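Local coordinates for protein Na-translocating NADH-quinone reductase subunit C NqrC (Shewanella oneidensis, PDB 4XHF) that binds flavin mononucleotide through an FMN-binding domain in the soluble part of subunit C of a membrane protein complex, at residues Ala108-Val119 against Val133-Met144. Residues are numbered along the deposited sequence; the frame is centred on the assembly and turned at random.
Sequences AKIKTRANDARV and VVPFYGKGLWSM. With FMN (flavin mononucleotide), chain E.
Y137 reaches from the strand 133-139 to the loop 108-112, and its side chain can be followed outward from CB. A chi1 of 65° sets CG in the slot flanked by the backbone N and C, and the ring lies against I110, whose side chain it crosses at about a right angle. CD2 and then CE2 meet the CG2 methyl of I110, CE2 lying 3.6 Å from it in an oblique approach. M144 CE comes up at the ring edge and also packs on I110 CG2, at 4.0 Å. At the tip, Y137 OH meets two waters in the ring plane, each 2.7 Å away; one donates to T112 O and the other accepts from A114 N, so the hydroxyl reaches the backbone of 112-114 through solvent. Two residues on, K139 N donates to A108 O (2.9 Å, a nearly linear 176° at the hydrogen), the one direct hydrogen bond across the two segments. At the V119 end the segments close up again, V119 CG1 packing on V134 CG1 at 3.7 Å; the axes of 116-119 and 133-139 run at 129°, antiparallel but well skewed. The contact joins two strands of a beta hairpin: strand 67-73 flanks 116-119, strand 144-151 borders 133-139, which leads into L141 and W142 of the flavin mononucleotide pocket, and helix 90-95 packs against P135 and Y137.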
# COMPACT_ATOMS: atom_id res chain seq x y z
N ALA A 108 -1.15 5.39 -12.92
CA ALA A 108 -0.45 4.14 -12.65
C ALA A 108 -0.66 3.10 -13.75
O ALA A 108 -0.16 1.98 -13.65
CB ALA A 108 -0.91 3.58 -11.31
N LYS A 109 -1.41 3.48 -14.78
CA LYS A 109 -1.63 2.61 -15.94
C LYS A 109 -2.24 1.27 -15.52
O LYS A 109 -1.78 0.21 -15.96
CB LYS A 109 -0.32 2.38 -16.69
CG LYS A 109 0.38 3.67 -17.10
CD LYS A 109 1.77 3.41 -17.65
CE LYS A 109 2.53 4.72 -17.83
NZ LYS A 109 3.94 4.51 -18.28
N ILE A 110 -3.27 1.33 -14.68
CA ILE A 110 -3.94 0.12 -14.21
C ILE A 110 -5.17 -0.20 -15.04
O ILE A 110 -5.80 -1.24 -14.86
CB ILE A 110 -4.34 0.24 -12.72
CG1 ILE A 110 -5.33 1.40 -12.52
CG2 ILE A 110 -3.10 0.44 -11.86
CD1 ILE A 110 -5.89 1.48 -11.11
N LYS A 111 -5.53 0.72 -15.95
CA LYS A 111 -6.61 0.52 -16.92
C LYS A 111 -8.00 0.44 -16.28
O LYS A 111 -8.94 1.06 -16.77
CB LYS A 111 -6.36 -0.75 -17.74
CG LYS A 111 -5.12 -0.68 -18.62
CD LYS A 111 -5.33 0.20 -19.85
CE LYS A 111 -6.33 -0.43 -20.83
NZ LYS A 111 -6.41 0.32 -22.11
N THR A 112 -8.13 -0.33 -15.20
CA THR A 112 -9.40 -0.46 -14.51
C THR A 112 -9.17 -0.43 -13.00
O THR A 112 -8.12 -0.86 -12.53
CB THR A 112 -10.14 -1.76 -14.92
OG1 THR A 112 -11.41 -1.83 -14.25
CG2 THR A 112 -9.31 -2.99 -14.57
N ARG A 113 -10.14 0.10 -12.26
CA ARG A 113 -10.02 0.22 -10.82
C ARG A 113 -11.26 -0.35 -10.12
O ARG A 113 -12.38 -0.05 -10.50
CB ARG A 113 -9.83 1.69 -10.42
CG ARG A 113 -9.37 1.89 -8.99
CD ARG A 113 -9.89 3.20 -8.41
NE ARG A 113 -11.34 3.17 -8.24
CZ ARG A 113 -12.08 4.21 -7.85
NH1 ARG A 113 -11.50 5.38 -7.59
NH2 ARG A 113 -13.39 4.08 -7.73
N ALA A 114 -11.03 -1.16 -9.09
CA ALA A 114 -12.12 -1.68 -8.28
C ALA A 114 -12.85 -0.54 -7.59
O ALA A 114 -12.27 0.52 -7.34
CB ALA A 114 -11.60 -2.68 -7.26
N ASN A 115 -14.13 -0.75 -7.28
CA ASN A 115 -14.90 0.26 -6.56
C ASN A 115 -14.54 0.28 -5.09
O ASN A 115 -14.53 1.34 -4.46
CB ASN A 115 -16.40 -0.00 -6.73
CG ASN A 115 -16.87 0.20 -8.16
OD1 ASN A 115 -16.26 0.94 -8.93
ND2 ASN A 115 -17.98 -0.44 -8.51
N ASP A 116 -14.23 -0.90 -4.55
CA ASP A 116 -13.88 -1.05 -3.14
C ASP A 116 -12.43 -1.49 -2.97
O ASP A 116 -11.90 -2.25 -3.78
CB ASP A 116 -14.80 -2.06 -2.45
CG ASP A 116 -16.26 -1.66 -2.50
OD1 ASP A 116 -16.55 -0.47 -2.72
OD2 ASP A 116 -17.12 -2.55 -2.32
N ALA A 117 -11.80 -1.01 -1.90
CA ALA A 117 -10.45 -1.41 -1.55
C ALA A 117 -10.42 -1.95 -0.12
O ALA A 117 -11.16 -1.49 0.74
CB ALA A 117 -9.49 -0.24 -1.69
N ARG A 118 -9.57 -2.94 0.11
CA ARG A 118 -9.37 -3.48 1.45
C ARG A 118 -8.25 -2.72 2.14
O ARG A 118 -7.14 -2.65 1.62
CB ARG A 118 -9.05 -4.97 1.41
CG ARG A 118 -8.69 -5.57 2.76
CD ARG A 118 -8.41 -7.05 2.64
NE ARG A 118 -7.35 -7.31 1.66
CZ ARG A 118 -7.10 -8.51 1.13
NH1 ARG A 118 -7.83 -9.56 1.48
NH2 ARG A 118 -6.13 -8.64 0.25
N VAL A 119 -8.55 -2.16 3.31
CA VAL A 119 -7.57 -1.41 4.08
C VAL A 119 -7.50 -1.96 5.49
O VAL A 119 -8.37 -2.73 5.91
CB VAL A 119 -7.92 0.10 4.12
CG1 VAL A 119 -7.93 0.68 2.72
CG2 VAL A 119 -9.26 0.33 4.80
N VAL A 133 -2.80 0.85 6.91
CA VAL A 133 -2.11 0.19 5.81
C VAL A 133 -3.07 0.04 4.63
O VAL A 133 -4.16 -0.51 4.78
CB VAL A 133 -1.57 -1.20 6.22
CG1 VAL A 133 -0.69 -1.77 5.13
CG2 VAL A 133 -0.80 -1.10 7.54
N VAL A 134 -2.65 0.55 3.48
CA VAL A 134 -3.47 0.49 2.27
C VAL A 134 -2.71 -0.18 1.13
O VAL A 134 -1.49 -0.05 1.03
CB VAL A 134 -3.92 1.90 1.82
CG1 VAL A 134 -4.71 2.58 2.91
CG2 VAL A 134 -2.72 2.75 1.41
N PRO A 135 -3.43 -0.91 0.26
CA PRO A 135 -2.80 -1.51 -0.91
C PRO A 135 -2.56 -0.49 -2.02
O PRO A 135 -3.38 0.40 -2.22
CB PRO A 135 -3.83 -2.55 -1.35
CG PRO A 135 -5.13 -1.98 -0.93
CD PRO A 135 -4.85 -1.27 0.37
N PHE A 136 -1.44 -0.63 -2.72
CA PHE A 136 -1.17 0.18 -3.89
C PHE A 136 -0.52 -0.69 -4.93
O PHE A 136 0.16 -1.67 -4.61
CB PHE A 136 -0.28 1.38 -3.54
CG PHE A 136 1.17 1.04 -3.42
CD1 PHE A 136 1.62 0.27 -2.36
CD2 PHE A 136 2.08 1.48 -4.36
CE1 PHE A 136 2.95 -0.04 -2.24
CE2 PHE A 136 3.41 1.17 -4.24
CZ PHE A 136 3.85 0.40 -3.18
N TYR A 137 -0.74 -0.35 -6.20
CA TYR A 137 -0.08 -1.05 -7.29
C TYR A 137 -0.11 -0.20 -8.54
O TYR A 137 -0.93 0.72 -8.66
CB TYR A 137 -0.73 -2.41 -7.54
CG TYR A 137 -2.16 -2.35 -8.03
CD1 TYR A 137 -3.21 -2.18 -7.15
CD2 TYR A 137 -2.45 -2.49 -9.38
CE1 TYR A 137 -4.52 -2.13 -7.60
CE2 TYR A 137 -3.76 -2.44 -9.84
CZ TYR A 137 -4.79 -2.26 -8.94
OH TYR A 137 -6.08 -2.21 -9.40
N GLY A 138 0.79 -0.50 -9.46
CA GLY A 138 0.91 0.27 -10.69
C GLY A 138 1.94 -0.34 -11.60
O GLY A 138 2.78 -1.13 -11.16
N LYS A 139 1.89 0.01 -12.88
CA LYS A 139 2.84 -0.52 -13.84
C LYS A 139 4.21 0.11 -13.64
O LYS A 139 4.33 1.34 -13.56
CB LYS A 139 2.35 -0.27 -15.27
CG LYS A 139 3.17 -1.00 -16.33
CD LYS A 139 3.04 -0.35 -17.69
CE LYS A 139 3.80 -1.12 -18.75
NZ LYS A 139 3.23 -2.47 -18.98
N GLY A 140 5.23 -0.73 -13.54
CA GLY A 140 6.60 -0.26 -13.53
C GLY A 140 7.04 0.06 -14.94
O GLY A 140 6.45 0.91 -15.61
N LEU A 141 8.08 -0.64 -15.40
CA LEU A 141 8.55 -0.49 -16.78
C LEU A 141 7.96 -1.58 -17.67
O LEU A 141 7.59 -1.32 -18.81
CB LEU A 141 10.08 -0.54 -16.83
CG LEU A 141 10.73 -0.41 -18.21
CD1 LEU A 141 10.32 0.88 -18.91
CD2 LEU A 141 12.24 -0.49 -18.09
N TRP A 142 7.85 -2.79 -17.13
CA TRP A 142 7.43 -3.95 -17.91
C TRP A 142 6.31 -4.74 -17.27
O TRP A 142 5.71 -5.61 -17.91
CB TRP A 142 8.63 -4.88 -18.15
CG TRP A 142 9.68 -4.26 -19.00
CD1 TRP A 142 10.96 -3.96 -18.62
CD2 TRP A 142 9.56 -3.86 -20.36
NE1 TRP A 142 11.64 -3.39 -19.68
CE2 TRP A 142 10.80 -3.32 -20.76
CE3 TRP A 142 8.51 -3.90 -21.29
CZ2 TRP A 142 11.02 -2.83 -22.04
CZ3 TRP A 142 8.74 -3.41 -22.57
CH2 TRP A 142 9.99 -2.88 -22.93
N SER A 143 6.00 -4.44 -16.01
CA SER A 143 5.05 -5.25 -15.27
C SER A 143 4.32 -4.47 -14.19
O SER A 143 4.68 -3.35 -13.86
CB SER A 143 5.77 -6.44 -14.62
OG SER A 143 6.69 -5.98 -13.65
N MET A 144 3.28 -5.10 -13.65
CA MET A 144 2.54 -4.55 -12.52
C MET A 144 3.30 -4.84 -11.23
O MET A 144 3.79 -5.95 -11.02
CB MET A 144 1.14 -5.14 -12.45
CG MET A 144 0.25 -4.82 -13.65
SD MET A 144 0.07 -3.06 -13.99
CE MET A 144 -0.41 -2.45 -12.38
N1 FMN E . 15.23 -0.17 -16.02
C2 FMN E . 14.19 -0.19 -15.01
O2 FMN E . 13.96 0.76 -14.38
N3 FMN E . 13.42 -1.42 -14.79
C4 FMN E . 13.69 -2.57 -15.57
O4 FMN E . 13.07 -3.55 -15.39
C4A FMN E . 14.76 -2.54 -16.62
N5 FMN E . 15.04 -3.69 -17.41
C5A FMN E . 16.09 -3.63 -18.42
C6 FMN E . 16.35 -4.77 -19.19
C7 FMN E . 17.27 -4.74 -20.21
C7M FMN E . 17.47 -5.98 -21.06
C8 FMN E . 18.01 -3.57 -20.44
C8M FMN E . 18.92 -3.41 -21.69
C9 FMN E . 17.81 -2.42 -19.60
C9A FMN E . 16.82 -2.43 -18.61
N10 FMN E . 16.52 -1.25 -17.80
C10 FMN E . 15.49 -1.34 -16.80
C1' FMN E . 17.29 0.04 -17.96
C2' FMN E . 16.41 1.15 -18.52
O2' FMN E . 16.32 0.99 -19.91
C3' FMN E . 17.01 2.52 -18.22
O3' FMN E . 18.31 2.56 -18.75
C4' FMN E . 17.04 2.80 -16.70
O4' FMN E . 15.76 2.65 -16.16
C5' FMN E . 17.51 4.23 -16.41
O5' FMN E . 17.87 4.29 -15.05
P FMN E . 18.15 5.71 -14.38
O1P FMN E . 17.84 6.89 -15.41
O2P FMN E . 19.68 5.80 -13.90
O HOH W 1 4.84 3.23 -15.50
O HOH W 2 -6.49 -2.86 -11.99
O HOH W 3 -8.31 -1.53 -7.98